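Local coordinates for protein putative glycoside hydrolase (Bacteroides ovatus, PDB 4ONZ) that is a putative glycoside hydrolase of unassigned function, built as a five-bladed beta-propeller of the fructosidase-like clan, at residues Met231-Pro236 against Tyr294-Arg299. Numbering follows the deposited sequence. Where two conformers were deposited one is given.
Sequences MKIIQP and YKVLDR
With its side chain anti throughout (chi1 -174°), R299 runs fully extended from its strand toward I234 and Q235, whereas M231, a selenomethionine with two conformers, in the one described stays straight until chi3 (75°) bends its methyl back toward Y294. These two reaching side chains illustrate how a loop can be held against the edge of a sheet through side chains and a single side-chain-to-backbone hydrogen bond. At the polar end, R299 NH2 donates to the backbone O of Q235 over 2.8 Å, an N-H...O angle of 160°. The oxygen lies in the guanidinium plane, at its edge, while the donor is tilted from the carbonyl plane. One face of the same guanidinium rests on I234, whose CB and CG2 each stand 3.7 Å from R299 NH1, so hydrophobic contact and hydrogen bond together fix the group's rotation. A further bond from R299 NE to Y263 OH adds to its anchoring, and the salt bridge from R299 NH2 to D242 probably offsets the like charge of R237 nearby.

The middle is apolar: V296 CG2 fits against I233 CG2 at 3.7 Å and against I234 CG2 at 4.0 Å. At the other end M231 and Y294 cross at about a right angle. In this conformer, and so with less certainty, the selenium lies 5.3 Å from the ring centroid in an oblique Met-aromatic contact, and I233 CD1 comes to the ring edge, 4.3 Å from Y294 CD1.

L288 of strand 281-288 packs on I233, and L286 on I234, V296 and R299; L297 and D298 both face L287 in a classic beta bulge. The contact thus ties the 231-236 loop to 296-299, the short outer strand paired antiparallel with 281-288, on the periphery of a beta-propeller blade.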
loop_
_atom_site.group_PDB
_atom_site.type_symbol
_atom_site.label_atom_id
_atom_site.label_comp_id
_atom_site.label_asym_id
_atom_site.label_seq_id
_atom_site.Cartn_x
_atom_site.Cartn_y
_atom_site.Cartn_z
HETATM N N MSE A 231 -16.859 -10.398 -5.281
HETATM C CA MSE A 231 -17.778 -9.395 -4.770
HETATM C C MSE A 231 -17.130 -8.039 -4.674
HETATM O O MSE A 231 -16.173 -7.854 -3.916
HETATM C CB MSE A 231 -18.239 -9.798 -3.374
HETATM C CG MSE A 231 -19.233 -8.764 -2.860
HETATM SE SE MSE A 231 -19.938 -9.313 -1.117
HETATM C CE MSE A 231 -18.337 -8.878 -0.078
ATOM N N LYS A 232 -17.664 -7.068 -5.415
ATOM C CA LYS A 232 -17.137 -5.703 -5.387
ATOM C C LYS A 232 -17.833 -4.910 -4.295
ATOM O O LYS A 232 -19.065 -4.890 -4.223
ATOM C CB LYS A 232 -17.351 -4.996 -6.723
ATOM C CG LYS A 232 -16.634 -5.640 -7.885
ATOM C CD LYS A 232 -16.970 -4.948 -9.190
ATOM C CE LYS A 232 -16.230 -5.621 -10.329
ATOM N NZ LYS A 232 -16.458 -4.942 -11.629
ATOM N N ILE A 233 -17.038 -4.258 -3.456
ATOM C CA ILE A 233 -17.546 -3.418 -2.385
ATOM C C ILE A 233 -17.817 -2.015 -2.919
ATOM O O ILE A 233 -18.860 -1.440 -2.632
ATOM C CB ILE A 233 -16.569 -3.399 -1.206
ATOM C CG1 ILE A 233 -16.427 -4.836 -0.679
ATOM C CG2 ILE A 233 -17.079 -2.460 -0.125
ATOM C CD1 ILE A 233 -15.466 -4.989 0.475
ATOM N N ILE A 234 -16.843 -1.453 -3.636
ATOM C CA ILE A 234 -17.026 -0.208 -4.382
ATOM C C ILE A 234 -16.300 -0.336 -5.710
ATOM O O ILE A 234 -15.477 -1.244 -5.905
ATOM C CB ILE A 234 -16.544 1.067 -3.663
ATOM C CG1 ILE A 234 -15.050 0.995 -3.319
ATOM C CG2 ILE A 234 -17.403 1.320 -2.431
ATOM C CD1 ILE A 234 -14.464 2.353 -3.012
ATOM N N GLN A 235 -16.640 0.561 -6.624
ATOM C CA GLN A 235 -16.023 0.608 -7.933
ATOM C C GLN A 235 -15.982 2.060 -8.399
ATOM O O GLN A 235 -16.490 2.951 -7.711
ATOM C CB GLN A 235 -16.739 -0.327 -8.915
ATOM C CG GLN A 235 -18.235 -0.132 -9.016
ATOM C CD GLN A 235 -18.904 -1.341 -9.637
ATOM O OE1 GLN A 235 -19.563 -2.108 -8.946
ATOM N NE2 GLN A 235 -18.682 -1.553 -10.928
ATOM N N PRO A 236 -15.337 2.315 -9.539
ATOM C CA PRO A 236 -15.201 3.689 -10.018
ATOM C C PRO A 236 -16.506 4.396 -10.349
ATOM O O PRO A 236 -17.491 3.752 -10.721
ATOM C CB PRO A 236 -14.322 3.534 -11.257
ATOM C CG PRO A 236 -13.511 2.324 -10.965
ATOM C CD PRO A 236 -14.446 1.398 -10.271
ATOM N N TYR A 294 -18.203 -5.610 4.775
ATOM C CA TYR A 294 -18.570 -5.508 3.367
ATOM C C TYR A 294 -19.587 -4.384 3.168
ATOM O O TYR A 294 -19.878 -3.986 2.034
ATOM C CB TYR A 294 -19.181 -6.824 2.879
ATOM C CG TYR A 294 -18.378 -8.036 3.263
ATOM C CD1 TYR A 294 -17.077 -8.194 2.814
ATOM C CD2 TYR A 294 -18.915 -9.031 4.082
ATOM C CE1 TYR A 294 -16.330 -9.304 3.158
ATOM C CE2 TYR A 294 -18.166 -10.142 4.444
ATOM C CZ TYR A 294 -16.874 -10.275 3.972
ATOM O OH TYR A 294 -16.113 -11.371 4.310
ATOM N N LYS A 295 -20.119 -3.871 4.274
ATOM C CA LYS A 295 -21.173 -2.858 4.241
ATOM C C LYS A 295 -20.604 -1.448 4.344
ATOM O O LYS A 295 -20.014 -1.069 5.360
ATOM C CB LYS A 295 -22.168 -3.129 5.375
ATOM C CG LYS A 295 -23.332 -2.160 5.501
ATOM C CD LYS A 295 -24.108 -2.472 6.776
ATOM C CE LYS A 295 -25.221 -1.473 7.043
ATOM N NZ LYS A 295 -26.342 -1.605 6.078
ATOM N N VAL A 296 -20.799 -0.677 3.275
ATOM C CA VAL A 296 -20.329 0.700 3.199
ATOM C C VAL A 296 -21.284 1.611 3.963
ATOM O O VAL A 296 -22.495 1.535 3.772
ATOM C CB VAL A 296 -20.247 1.172 1.728
ATOM C CG1 VAL A 296 -19.909 2.660 1.638
ATOM C CG2 VAL A 296 -19.232 0.333 0.967
ATOM N N LEU A 297 -20.734 2.443 4.844
ATOM C CA LEU A 297 -21.525 3.408 5.608
ATOM C C LEU A 297 -21.398 4.784 4.991
ATOM O O LEU A 297 -22.366 5.532 4.963
ATOM C CB LEU A 297 -21.071 3.484 7.069
ATOM C CG LEU A 297 -21.219 2.224 7.915
ATOM C CD1 LEU A 297 -20.809 2.519 9.349
ATOM C CD2 LEU A 297 -22.636 1.680 7.853
ATOM N N ASP A 298 -20.204 5.128 4.508
ATOM C CA ASP A 298 -19.982 6.441 3.917
ATOM C C ASP A 298 -18.748 6.410 3.021
ATOM O O ASP A 298 -17.905 5.524 3.149
ATOM C CB ASP A 298 -19.829 7.495 5.023
ATOM C CG ASP A 298 -20.198 8.910 4.562
ATOM O OD1 ASP A 298 -20.411 9.152 3.346
ATOM O OD2 ASP A 298 -20.286 9.795 5.438
ATOM N N ARG A 299 -18.648 7.402 2.138
ATOM C CA ARG A 299 -17.564 7.493 1.163
ATOM C C ARG A 299 -17.370 8.966 0.807
ATOM O O ARG A 299 -18.354 9.694 0.604
ATOM C CB ARG A 299 -17.966 6.678 -0.073
ATOM C CG ARG A 299 -16.931 6.517 -1.173
ATOM C CD ARG A 299 -17.545 5.664 -2.262
ATOM N NE ARG A 299 -16.712 5.492 -3.442
ATOM C CZ ARG A 299 -17.084 4.789 -4.511
ATOM N NH1 ARG A 299 -18.280 4.213 -4.552
ATOM N NH2 ARG A 299 -16.274 4.668 -5.549
#